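PDB 4B4H: beta-1,4-exocellulase from Thermobifida fusca, which probably hydrolyses beta-1,4-glycosidic bonds of cellulose from a chain end to release cellobiose, this chain being its family 6 catalytic domain. Local coordinates for residues A32-A37 with E336-N341; E65-S70 with E125-V130; A131-D136 with R172-I177. All blocks are in the same frame, centred on the assembly; numbering follows the deposited sequence. Where two conformers were deposited one is given.

All three contacts lie in the family 6 catalytic domain and reach the same sheet. Contacts 2 and 3 share strand 127-133: its first half receives helix 59-70 and its second half helix 162-175, with the contact centres 17 Å apart. Contact 1, whose centre is 15 Å from that of contact 2 and 21 Å from that of contact 3, instead brings the loop 32-37 to the residues leading into strand 339-340, and both other contacts are nested within the chain it closes. Residues 131-136 run on to Asp136, the predicted proton donor. The side chain of Ser35 in contact 1 is about 10 Å from that of Trp39, a predicted substrate residue. Contact 2 is remote from these sites.

Contact 1 of 3, residues A32-A37 with E336-N341; sequences ANESTA and ERPTVN
Glu34 lays its carboxylate against Arg337 and Pro338 by van der Waals packing. OE1 of Glu34 is 3.4 Å from CG of Arg337 and 3.6 Å from CD of Pro338. Both residues suit this place, offering hydrocarbon for the acid to lie against: arginine its aliphatic stem, proline its rigid ring. The glutamate reaches them by folding: CG of Glu34 sits opposite its own carbonyl carbon (chi1 -66°), and a second bend at chi2 (-51°) turns the acid across the arginine stem. A looser van der Waals touch sets Ser35 O 3.9 Å from Pro338 CG.

Glu34 OE1 stays 5.7 Å from Arg337 NE; the opposite charges probably attract only weakly at this range, with no salt bridge, and the guanidinium instead donates to the carbonyl oxygens of Gly335 and Pro418.

One water makes the polar link, donating both to Glu34 OE1, at 3.0 Å, and to Pro338 O, at 2.9 Å. Replacing Glu34 by an alanine would probably leave this water without its acceptor on the 32-37 side and open a gap beside the arginine stem and proline ring.

Trp351 touches Glu34, Arg337 and Pro338. Residues 32-37 lead from helix 16-24 into strand 38-40, with Ser35 packing on Gln78 of strand 75-81, while Thr339 pairs with Tyr349 of strand 346-350. The contact thus joins the approach to one strand of the sheet to the short antiparallel strand beside another.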
loop_
_atom_site.group_PDB
_atom_site.type_symbol
_atom_site.label_atom_id
_atom_site.label_comp_id
_atom_site.label_asym_id
_atom_site.label_seq_id
_atom_site.Cartn_x
_atom_site.Cartn_y
_atom_site.Cartn_z
ATOM N N ALA A 32 -18.211 9.193 1.555
ATOM C CA ALA A 32 -17.605 9.899 2.686
ATOM C C ALA A 32 -17.683 9.135 4.009
ATOM O O ALA A 32 -17.008 9.509 4.964
ATOM C CB ALA A 32 -18.179 11.296 2.831
ATOM N N ASN A 33 -18.499 8.076 4.059
ATOM C CA ASN A 33 -18.654 7.220 5.235
ATOM C C ASN A 33 -17.801 5.951 5.161
ATOM O O ASN A 33 -18.024 5.006 5.921
ATOM C CB ASN A 33 -20.126 6.816 5.406
ATOM C CG ASN A 33 -21.046 8.005 5.607
ATOM O OD1 ASN A 33 -21.937 8.257 4.797
ATOM N ND2 ASN A 33 -20.839 8.738 6.690
ATOM N N GLU A 34 -16.857 5.907 4.226
ATOM C CA GLU A 34 -15.996 4.742 4.098
ATOM C C GLU A 34 -14.823 4.894 5.049
ATOM O O GLU A 34 -14.443 6.016 5.381
ATOM C CB GLU A 34 -15.526 4.561 2.656
ATOM C CG GLU A 34 -16.660 4.225 1.689
ATOM C CD GLU A 34 -17.531 3.069 2.163
ATOM O OE1 GLU A 34 -17.007 1.983 2.482
ATOM O OE2 GLU A 34 -18.768 3.258 2.215
ATOM N N SER A 35 -14.293 3.760 5.509
ATOM C CA SER A 35 -13.113 3.713 6.382
ATOM C C SER A 35 -11.802 3.873 5.607
ATOM O O SER A 35 -11.558 3.168 4.619
ATOM C CB SER A 35 -13.096 2.392 7.150
ATOM O OG SER A 35 -12.006 2.344 8.059
ATOM N N THR A 36 -10.946 4.783 6.088
ATOM C CA THR A 36 -9.610 5.030 5.519
ATOM C C THR A 36 -8.585 4.995 6.650
ATOM O O THR A 36 -8.907 5.295 7.802
ATOM C CB THR A 36 -9.509 6.366 4.705
ATOM O OG1 THR A 36 -9.832 7.497 5.532
ATOM C CG2 THR A 36 -10.456 6.354 3.493
ATOM N N ALA A 37 -7.353 4.610 6.322
ATOM C CA ALA A 37 -6.305 4.522 7.322
ATOM C C ALA A 37 -5.802 5.904 7.714
ATOM O O ALA A 37 -5.868 6.839 6.921
ATOM C CB ALA A 37 -5.169 3.657 6.798
ATOM N N GLU A 336 -13.348 -1.686 -4.980
ATOM C CA GLU A 336 -14.280 -2.337 -4.061
ATOM C C GLU A 336 -14.179 -1.703 -2.684
ATOM O O GLU A 336 -13.075 -1.402 -2.198
ATOM C CB GLU A 336 -14.011 -3.841 -3.960
ATOM C CG GLU A 336 -15.154 -4.636 -3.323
ATOM C CD GLU A 336 -14.970 -6.137 -3.456
ATOM O OE1 GLU A 336 -14.171 -6.563 -4.326
ATOM O OE2 GLU A 336 -15.627 -6.902 -2.696
ATOM N N ARG A 337 -15.326 -1.484 -2.057
ATOM C CA ARG A 337 -15.363 -0.891 -0.747
ATOM C C ARG A 337 -14.845 -1.873 0.313
ATOM O O ARG A 337 -14.851 -3.093 0.111
ATOM C CB ARG A 337 -16.776 -0.373 -0.426
ATOM C CG ARG A 337 -16.976 1.109 -0.768
ATOM C CD ARG A 337 -16.774 1.437 -2.242
ATOM N NE ARG A 337 -17.951 1.098 -3.038
ATOM C CZ ARG A 337 -17.982 0.975 -4.363
ATOM N NH1 ARG A 337 -16.880 1.099 -5.108
ATOM N NH2 ARG A 337 -19.140 0.681 -4.942
ATOM N N PRO A 338 -14.318 -1.336 1.422
ATOM C CA PRO A 338 -13.763 -2.181 2.474
ATOM C C PRO A 338 -14.698 -3.323 2.905
ATOM O O PRO A 338 -15.862 -3.090 3.210
ATOM C CB PRO A 338 -13.519 -1.185 3.596
ATOM C CG PRO A 338 -13.134 0.059 2.853
ATOM C CD PRO A 338 -14.081 0.098 1.690
ATOM N N THR A 339 -14.185 -4.546 2.842
ATOM C CA THR A 339 -15.011 -5.738 3.012
ATOM C C THR A 339 -14.216 -6.877 3.646
ATOM O O THR A 339 -13.000 -7.003 3.433
ATOM C CB THR A 339 -15.639 -6.189 1.671
ATOM O OG1 THR A 339 -16.667 -7.154 1.935
ATOM C CG2 THR A 339 -14.614 -6.821 0.764
ATOM N N VAL A 340 -14.916 -7.691 4.436
ATOM C CA VAL A 340 -14.307 -8.662 5.346
ATOM C C VAL A 340 -14.216 -10.053 4.723
ATOM O O VAL A 340 -15.194 -10.532 4.138
ATOM C CB VAL A 340 -15.114 -8.723 6.662
ATOM C CG1 VAL A 340 -14.505 -9.722 7.636
ATOM C CG2 VAL A 340 -15.215 -7.341 7.288
ATOM N N ASN A 341 -13.037 -10.673 4.813
ATOM C CA ASN A 341 -12.775 -12.034 4.317
ATOM C C ASN A 341 -13.417 -12.346 2.950
ATOM O O ASN A 341 -14.211 -13.289 2.810
ATOM C CB ASN A 341 -13.156 -13.056 5.411
ATOM C CG ASN A 341 -12.751 -14.477 5.074
ATOM O OD1 ASN A 341 -13.486 -15.424 5.397
ATOM N ND2 ASN A 341 -11.619 -14.654 4.420
HETATM O O HOH W 1 -17.724 -0.824 3.410
#

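Contact 2 of 3, residues E65-S70 with E125-V130; sequences EAVRQS and ENLRIV
The carbonyl oxygen of Val67, a residue that packs on Leu127, is gripped twice by Ser70. Ser70 OG donates to it at 2.7 Å, in the carbonyl plane on a lone pair with a C=O...donor angle of 135°, and Ser70 N binds it at 3.1 Å. Serine suits the end of the helix because its short hydroxyl can fold back onto the preceding turn; OG is also bonded to Tyr124 OH and Gly72 N.

Across the contact, Leu127 works as a fork. With its CG trans to the backbone N (chi1 -178°), it sends CD1 to Ala66 CB at 3.9 Å and CD2 to Val67 CG2 at 4.2 Å, the valine and leucine side chains crossing at about a right angle. Alanine's lone methyl allows close approach of helix and strand, while branched valine reaches the other leucine methyl and also touches Phe121.

Ala66 also touches Leu75 of strand 75-81, which pairs in parallel with strand 127-133. A helix packed through apolar side chains over two neighbouring parallel strands is characteristic of the outer helices that surround the parallel strands of the distorted alpha/beta barrel of family 6.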
loop_
_atom_site.group_PDB
_atom_site.type_symbol
_atom_site.label_atom_id
_atom_site.label_comp_id
_atom_site.label_asym_id
_atom_site.label_seq_id
_atom_site.Cartn_x
_atom_site.Cartn_y
_atom_site.Cartn_z
ATOM N N GLU A 65 -11.542 9.158 18.927
ATOM C CA GLU A 65 -12.684 9.165 18.017
ATOM C C GLU A 65 -13.119 7.738 17.687
ATOM O O GLU A 65 -14.323 7.432 17.656
ATOM C CB GLU A 65 -12.377 9.995 16.760
ATOM C CG GLU A 65 -13.490 10.043 15.710
ATOM C CD GLU A 65 -14.756 10.775 16.163
ATOM O OE1 GLU A 65 -14.787 11.314 17.289
ATOM O OE2 GLU A 65 -15.738 10.814 15.383
ATOM N N ALA A 66 -12.150 6.850 17.444
ATOM C CA ALA A 66 -12.479 5.444 17.192
ATOM C C ALA A 66 -13.249 4.787 18.355
ATOM O O ALA A 66 -14.207 4.020 18.138
ATOM C CB ALA A 66 -11.227 4.638 16.853
ATOM N N VAL A 67 -12.821 5.088 19.581
ATOM C CA VAL A 67 -13.471 4.589 20.804
ATOM C C VAL A 67 -14.921 5.082 20.846
ATOM O O VAL A 67 -15.855 4.296 21.049
ATOM C CB VAL A 67 -12.682 5.010 22.071
ATOM C CG1 VAL A 67 -13.516 4.863 23.326
ATOM C CG2 VAL A 67 -11.419 4.179 22.201
ATOM N N ARG A 68 -15.104 6.375 20.612
ATOM C CA ARG A 68 -16.439 6.955 20.564
ATOM C C ARG A 68 -17.317 6.272 19.518
ATOM O O ARG A 68 -18.457 5.911 19.813
ATOM C CB ARG A 68 -16.344 8.455 20.325
ATOM C CG ARG A 68 -17.670 9.201 20.321
ATOM C CD ARG A 68 -17.435 10.698 20.176
ATOM N NE ARG A 68 -16.929 11.278 21.418
ATOM C CZ ARG A 68 -15.645 11.513 21.693
ATOM N NH1 ARG A 68 -14.692 11.217 20.808
ATOM N NH2 ARG A 68 -15.316 12.033 22.866
ATOM N N GLN A 69 -16.780 6.055 18.316
ATOM C CA GLN A 69 -17.553 5.409 17.245
ATOM C C GLN A 69 -17.898 3.947 17.528
ATOM O O GLN A 69 -18.839 3.414 16.941
ATOM C CB GLN A 69 -16.810 5.490 15.902
ATOM C CG GLN A 69 -16.665 6.884 15.336
ATOM C CD GLN A 69 -15.827 6.921 14.066
ATOM O OE1 GLN A 69 -15.613 5.897 13.402
ATOM N NE2 GLN A 69 -15.317 8.094 13.746
ATOM N N SER A 70 -17.133 3.302 18.416
ATOM C CA SER A 70 -17.310 1.886 18.734
ATOM C C SER A 70 -18.591 1.599 19.509
ATOM O O SER A 70 -19.224 0.576 19.286
ATOM C CB SER A 70 -16.100 1.343 19.503
ATOM O OG SER A 70 -16.155 1.655 20.886
ATOM N N GLU A 125 -10.939 -3.151 25.308
ATOM C CA GLU A 125 -10.815 -4.477 24.696
ATOM C C GLU A 125 -11.348 -4.543 23.271
ATOM O O GLU A 125 -10.810 -5.265 22.433
ATOM C CB GLU A 125 -11.519 -5.540 25.550
ATOM C CG GLU A 125 -11.288 -6.970 25.066
ATOM C CD GLU A 125 -9.839 -7.399 25.194
ATOM O OE1 GLU A 125 -9.275 -7.261 26.302
ATOM O OE2 GLU A 125 -9.254 -7.867 24.193
ATOM N N ASN A 126 -12.411 -3.795 23.007
ATOM C CA ASN A 126 -13.086 -3.905 21.723
ATOM C C ASN A 126 -12.528 -2.989 20.631
ATOM O O ASN A 126 -13.105 -2.901 19.554
ATOM C CB ASN A 126 -14.611 -3.733 21.892
ATOM C CG ASN A 126 -15.324 -5.045 22.231
ATOM O OD1 ASN A 126 -14.837 -6.134 21.914
ATOM N ND2 ASN A 126 -16.495 -4.942 22.857
ATOM N N LEU A 127 -11.416 -2.299 20.907
ATOM C CA LEU A 127 -10.721 -1.540 19.870
ATOM C C LEU A 127 -9.625 -2.393 19.248
ATOM O O LEU A 127 -8.794 -2.958 19.956
ATOM C CB LEU A 127 -10.118 -0.243 20.418
ATOM C CG LEU A 127 -9.402 0.657 19.405
ATOM C CD1 LEU A 127 -10.361 1.187 18.355
ATOM C CD2 LEU A 127 -8.678 1.775 20.128
ATOM N N ARG A 128 -9.624 -2.470 17.921
ATOM C CA ARG A 128 -8.609 -3.231 17.200
ATOM C C ARG A 128 -7.815 -2.229 16.381
ATOM O O ARG A 128 -8.393 -1.467 15.600
ATOM C CB ARG A 128 -9.289 -4.288 16.322
ATOM C CG ARG A 128 -9.883 -5.446 17.114
ATOM C CD ARG A 128 -11.227 -5.826 16.544
ATOM N NE ARG A 128 -11.929 -6.792 17.386
ATOM C CZ ARG A 128 -12.822 -7.658 16.917
ATOM N NH1 ARG A 128 -13.098 -7.688 15.614
ATOM N NH2 ARG A 128 -13.437 -8.496 17.740
ATOM N N ILE A 129 -6.501 -2.175 16.617
ATOM C CA ILE A 129 -5.637 -1.286 15.862
ATOM C C ILE A 129 -4.879 -2.166 14.889
ATOM O O ILE A 129 -4.069 -2.975 15.303
ATOM C CB ILE A 129 -4.638 -0.541 16.773
ATOM C CG1 ILE A 129 -5.376 0.238 17.870
ATOM C CG2 ILE A 129 -3.754 0.416 15.979
ATOM C CD1 ILE A 129 -4.456 0.962 18.834
ATOM N N VAL A 130 -5.181 -2.015 13.601
ATOM C CA VAL A 130 -4.448 -2.695 12.540
ATOM C C VAL A 130 -3.376 -1.703 12.094
ATOM O O VAL A 130 -3.711 -0.592 11.709
ATOM C CB VAL A 130 -5.378 -3.043 11.357
ATOM C CG1 VAL A 130 -4.575 -3.517 10.161
ATOM C CG2 VAL A 130 -6.386 -4.101 11.766
#

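Contact 3 of 3, residues A131-D136 with R172-I177; sequences AIIEID and RKLGEI
Ala131 and Leu174 mark the closest backbone approach, their CA atoms 8.1 Å apart, leaving room for one layer of side chains between strand and helix. Residues 131-133 are extended, so Ala131 and Ile133 both point at the helix while Ile132 points elsewhere, touching Gln78 and Val352. Near the helix end, Glu176 N bonds Arg172 O at 3.0 Å and Ile177 N bonds Leu174 O at 3.1 Å.

The side-chain contact is purely apolar and centres on one methyl of one Leu174 conformer. Its CD1 is 4.2 Å from Ala131 CB and equally 4.2 Å from Ile133 CD1. The isoleucine chain is bent at its second torsion (chi2 -48°), which keeps its CD1 only 3.9 Å from Ala131 CB, so the leucine methyl rests over the pair. Small alanine makes room for leucine, and longer isoleucine reaches it. Asn182 of strand 180-185 and Ile81 of strand 75-81 also touch Leu174.

In sequence, helix 162-175 is the last helix of the connection between the parallel-paired strands 127-133 and 180-185, a beta-alpha-beta crossover of the barrel. Asp136, the predicted proton donor, follows just beyond the strand's C-terminal end, where active sites of such alpha/beta barrels lie.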
loop_
_atom_site.group_PDB
_atom_site.type_symbol
_atom_site.label_atom_id
_atom_site.label_comp_id
_atom_site.label_asym_id
_atom_site.label_seq_id
_atom_site.Cartn_x
_atom_site.Cartn_y
_atom_site.Cartn_z
ATOM N N ALA A 131 -2.101 -2.100 12.237
ATOM C CA ALA A 131 -0.954 -1.256 11.907
ATOM C C ALA A 131 -0.318 -1.757 10.621
ATOM O O ALA A 131 0.052 -2.942 10.510
ATOM C CB ALA A 131 0.056 -1.288 13.045
ATOM N N ILE A 132 -0.244 -0.866 9.632
ATOM C CA ILE A 132 0.403 -1.188 8.359
ATOM C C ILE A 132 1.887 -0.825 8.450
ATOM O O ILE A 132 2.228 0.331 8.603
ATOM C CB ILE A 132 -0.314 -0.518 7.156
ATOM C CG1 ILE A 132 -1.719 -1.123 6.962
ATOM C CG2 ILE A 132 0.468 -0.701 5.867
ATOM C CD1 ILE A 132 -2.821 -0.248 7.467
ATOM N N ILE A 133 2.760 -1.826 8.338
ATOM C CA ILE A 133 4.176 -1.612 8.671
ATOM C C ILE A 133 5.037 -1.298 7.437
ATOM O O ILE A 133 5.404 -2.210 6.678
ATOM C CB ILE A 133 4.813 -2.804 9.433
ATOM C CG1 ILE A 133 4.015 -3.208 10.684
ATOM C CG2 ILE A 133 6.260 -2.495 9.829
ATOM C CD1 ILE A 133 3.600 -2.087 11.612
ATOM N N GLU A 134 5.378 -0.013 7.295
ATOM C CA GLU A 134 6.428 0.514 6.387
ATOM C C GLU A 134 6.314 0.185 4.895
ATOM O O GLU A 134 6.915 -0.778 4.395
ATOM C CB GLU A 134 7.843 0.220 6.952
ATOM C CG GLU A 134 8.148 0.878 8.306
ATOM C CD GLU A 134 8.254 2.402 8.236
ATOM O OE1 GLU A 134 8.306 2.962 7.122
ATOM O OE2 GLU A 134 8.241 3.075 9.289
ATOM N N ILE A 135 5.522 0.980 4.182
ATOM C CA ILE A 135 5.351 0.725 2.763
ATOM C C ILE A 135 6.622 1.102 2.008
ATOM O O ILE A 135 7.465 1.863 2.509
ATOM C CB ILE A 135 4.100 1.429 2.174
ATOM C CG1 ILE A 135 4.211 2.952 2.321
ATOM C CG2 ILE A 135 2.816 0.858 2.785
ATOM C CD1 ILE A 135 3.150 3.717 1.564
ATOM N N ASP A 136 6.777 0.559 0.808
ATOM C CA ASP A 136 7.914 0.917 -0.054
ATOM C C ASP A 136 9.255 0.721 0.682
ATOM O O ASP A 136 10.152 1.580 0.571
ATOM C CB ASP A 136 7.789 2.364 -0.560
ATOM C CG ASP A 136 8.817 2.698 -1.619
ATOM O OD1 ASP A 136 9.265 1.782 -2.333
ATOM O OD2 ASP A 136 9.204 3.874 -1.737
ATOM N N ARG A 172 8.137 -5.628 17.050
ATOM C CA ARG A 172 8.181 -5.981 18.460
ATOM C C ARG A 172 7.432 -4.984 19.347
ATOM O O ARG A 172 6.680 -5.376 20.243
ATOM C CB ARG A 172 9.619 -6.118 18.960
ATOM C CG ARG A 172 9.682 -6.294 20.478
ATOM C CD ARG A 172 11.007 -6.868 20.972
ATOM N NE ARG A 172 12.146 -6.015 20.611
ATOM C CZ ARG A 172 12.561 -4.949 21.288
ATOM N NH1 ARG A 172 11.958 -4.547 22.421
ATOM N NH2 ARG A 172 13.621 -4.277 20.812
ATOM N N LYS A 173 7.691 -3.699 19.142
ATOM C CA LYS A 173 7.132 -2.666 20.010
ATOM C C LYS A 173 5.618 -2.613 19.909
ATOM O O LYS A 173 4.916 -2.513 20.922
ATOM C CB LYS A 173 7.737 -1.292 19.685
ATOM C CG LYS A 173 9.176 -1.039 20.151
ATOM C CD LYS A 173 9.435 -1.249 21.638
ATOM C CE LYS A 173 8.757 -0.218 22.529
ATOM N NZ LYS A 173 9.243 -0.326 23.935
ATOM N N LEU A 174 5.112 -2.687 18.686
ATOM C CA LEU A 174 3.680 -2.621 18.470
ATOM C C LEU A 174 3.084 -4.004 18.697
ATOM O O LEU A 174 2.001 -4.123 19.243
ATOM C CB LEU A 174 3.356 -2.083 17.074
ATOM C CG LEU A 174 3.971 -0.730 16.694
ATOM C CD1 LEU A 174 3.382 -0.230 15.381
ATOM C CD2 LEU A 174 3.791 0.311 17.797
ATOM N N GLY A 175 3.819 -5.045 18.308
ATOM C CA GLY A 175 3.340 -6.426 18.484
ATOM C C GLY A 175 3.143 -6.870 19.921
ATOM O O GLY A 175 2.325 -7.758 20.186
ATOM N N GLU A 176 3.901 -6.302 20.854
ATOM C CA GLU A 176 3.668 -6.621 22.273
ATOM C C GLU A 176 2.261 -6.179 22.731
ATOM O O GLU A 176 1.625 -6.861 23.558
ATOM C CB GLU A 176 4.765 -6.021 23.156
ATOM C CG GLU A 176 6.080 -6.774 23.040
ATOM C CD GLU A 176 7.283 -5.982 23.527
ATOM O OE1 GLU A 176 7.115 -4.837 23.969
ATOM O OE2 GLU A 176 8.410 -6.517 23.466
ATOM N N ILE A 177 1.775 -5.073 22.160
ATOM C CA ILE A 177 0.527 -4.413 22.582
ATOM C C ILE A 177 -0.675 -5.322 22.238
ATOM O O ILE A 177 -0.816 -5.777 21.100
ATOM C CB ILE A 177 0.423 -3.008 21.927
ATOM C CG1 ILE A 177 1.754 -2.249 22.116
ATOM C CG2 ILE A 177 -0.729 -2.190 22.487
ATOM C CD1 ILE A 177 1.771 -0.805 21.668
#